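Local coordinates for protein 3-oxoadipate enol-lactonase (Burkholderia xenovorans, PDB 2XUA) that probably hydrolyses 3-oxoadipate enol-lactone in bacterial catechol breakdown, as an enol-lactonase of the alpha/beta hydrolase fold, at residues B[125-130]-B[197-202]. Sequence-based numbering, arbitrary orientation.
Sequences TAARIG and DLRPEA
An Asx turn at D197 shapes the loop 197-202 where it meets A127 and R128. D197 OD1 accepts a bond from R199 N (3.1 Å) on its anti side and one from NE of the same arginine on its syn side, the two donors arriving from opposite faces of the carboxylate plane. R199 NH2 completes a side-on salt bridge at D197 OD2 (2.8 Å), so aspartate, short and twin-oxygened, holds both the turn and the guanidinium. Between the two loops, L198 N donates to A127 O (2.7 Å, 155° at the hydrogen). A127 suits this spot because its side chain ends at CB, which lies 3.6 Å from R199 N, with CG of R199 alongside.

In this alpha/beta hydrolase the contact joins the two ends of the largely helical cap: 125-130 follows strand 117-123, and loop 197-202 leads back toward strand 209-214. L198 turns its side chain onto L104 and V107 of helix 101-112. R128, CG anti to its own N (chi1 151°), crosses R199 with R128 CB 3.6 Å from R199 NE, their guanidinium planes 43° apart. Bends at chi2 and chi3 turn the R128 guanidinium to D194, where NH2 forms a salt bridge; with D197 pairing R199, the two positive charges are probably tolerated close together.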
loop_
_atom_site.group_PDB
_atom_site.type_symbol
_atom_site.label_atom_id
_atom_site.label_comp_id
_atom_site.label_asym_id
_atom_site.label_seq_id
_atom_site.Cartn_x
_atom_site.Cartn_y
_atom_site.Cartn_z
ATOM N N THR B 125 -19.000 3.004 -11.926
ATOM C CA THR B 125 -19.986 2.316 -11.125
ATOM C C THR B 125 -21.331 2.222 -11.890
ATOM O O THR B 125 -21.410 2.612 -13.055
ATOM C CB THR B 125 -20.144 3.019 -9.726
ATOM O OG1 THR B 125 -20.884 2.159 -8.880
ATOM C CG2 THR B 125 -20.908 4.305 -9.851
ATOM N N ALA B 126 -22.387 1.719 -11.232
ATOM C CA ALA B 126 -23.718 1.596 -11.857
ATOM C C ALA B 126 -24.626 1.378 -10.667
ATOM O O ALA B 126 -24.124 0.955 -9.601
ATOM C CB ALA B 126 -23.818 0.296 -12.757
ATOM N N ALA B 127 -25.937 1.599 -10.839
ATOM C CA ALA B 127 -26.893 1.342 -9.748
ATOM C C ALA B 127 -27.158 -0.162 -9.535
ATOM O O ALA B 127 -27.692 -0.562 -8.474
ATOM C CB ALA B 127 -28.202 2.113 -9.964
ATOM N N ARG B 128 -26.786 -0.959 -10.541
ATOM C CA ARG B 128 -26.715 -2.421 -10.479
ATOM C C ARG B 128 -25.445 -2.849 -11.270
ATOM O O ARG B 128 -25.321 -2.629 -12.490
ATOM C CB ARG B 128 -28.073 -3.082 -10.927
ATOM C CG ARG B 128 -28.020 -4.484 -11.571
ATOM C CD ARG B 128 -27.271 -5.466 -10.758
ATOM N NE ARG B 128 -27.764 -6.847 -10.811
ATOM C CZ ARG B 128 -27.092 -7.879 -10.286
ATOM N NH1 ARG B 128 -25.902 -7.682 -9.708
ATOM N NH2 ARG B 128 -27.595 -9.091 -10.310
ATOM N N ILE B 129 -24.452 -3.361 -10.528
ATOM C CA ILE B 129 -23.133 -3.731 -11.108
ATOM C C ILE B 129 -23.148 -5.237 -11.420
ATOM O O ILE B 129 -23.449 -6.095 -10.569
ATOM C CB ILE B 129 -21.937 -3.357 -10.168
ATOM C CG1 ILE B 129 -21.906 -1.855 -9.926
ATOM C CG2 ILE B 129 -20.565 -3.834 -10.744
ATOM C CD1 ILE B 129 -21.008 -1.451 -8.741
ATOM N N GLY B 130 -22.834 -5.516 -12.678
ATOM C CA GLY B 130 -22.664 -6.870 -13.194
ATOM C C GLY B 130 -23.957 -7.674 -13.132
ATOM O O GLY B 130 -25.040 -7.130 -13.343
ATOM N N ASP B 197 -29.571 -3.891 -6.044
ATOM C CA ASP B 197 -30.015 -3.283 -7.270
ATOM C C ASP B 197 -30.637 -1.987 -6.819
ATOM O O ASP B 197 -31.778 -1.956 -6.294
ATOM C CB ASP B 197 -30.998 -4.203 -7.984
ATOM C CG ASP B 197 -31.549 -3.584 -9.236
ATOM O OD1 ASP B 197 -31.252 -2.403 -9.515
ATOM O OD2 ASP B 197 -32.321 -4.284 -9.906
ATOM N N LEU B 198 -29.860 -0.918 -6.990
ATOM C CA LEU B 198 -30.273 0.398 -6.540
ATOM C C LEU B 198 -30.923 1.215 -7.635
ATOM O O LEU B 198 -31.157 2.407 -7.469
ATOM C CB LEU B 198 -29.131 1.179 -5.878
ATOM C CG LEU B 198 -28.694 0.887 -4.431
ATOM C CD1 LEU B 198 -29.205 -0.355 -3.792
ATOM C CD2 LEU B 198 -27.176 0.974 -4.273
ATOM N N ARG B 199 -31.226 0.571 -8.756
ATOM C CA ARG B 199 -31.854 1.259 -9.839
ATOM C C ARG B 199 -33.211 1.910 -9.455
ATOM O O ARG B 199 -33.471 3.003 -9.882
ATOM C CB ARG B 199 -32.026 0.326 -11.053
ATOM C CG ARG B 199 -30.776 0.241 -11.950
ATOM C CD ARG B 199 -31.030 -0.736 -13.103
ATOM N NE ARG B 199 -31.113 -2.074 -12.557
ATOM C CZ ARG B 199 -31.545 -3.143 -13.217
ATOM N NH1 ARG B 199 -31.962 -3.036 -14.475
ATOM N NH2 ARG B 199 -31.574 -4.321 -12.617
ATOM N N PRO B 200 -34.079 1.241 -8.676
ATOM C CA PRO B 200 -35.348 1.989 -8.376
ATOM C C PRO B 200 -35.129 3.203 -7.455
ATOM O O PRO B 200 -35.854 4.195 -7.563
ATOM C CB PRO B 200 -36.211 0.940 -7.642
ATOM C CG PRO B 200 -35.675 -0.393 -8.084
ATOM C CD PRO B 200 -34.129 -0.131 -8.148
ATOM N N GLU B 201 -34.083 3.144 -6.611
ATOM C CA GLU B 201 -33.771 4.207 -5.646
ATOM C C GLU B 201 -33.031 5.430 -6.207
ATOM O O GLU B 201 -32.988 6.486 -5.565
ATOM C CB GLU B 201 -32.924 3.630 -4.491
ATOM C CG GLU B 201 -33.680 2.737 -3.523
ATOM C CD GLU B 201 -32.832 2.267 -2.356
ATOM O OE1 GLU B 201 -32.364 3.135 -1.559
ATOM O OE2 GLU B 201 -32.648 1.018 -2.229
ATOM N N ALA B 202 -32.385 5.292 -7.361
ATOM C CA ALA B 202 -31.519 6.368 -7.854
ATOM C C ALA B 202 -32.323 7.591 -8.216
ATOM O O ALA B 202 -31.921 8.700 -7.883
ATOM C CB ALA B 202 -30.681 5.916 -9.021
#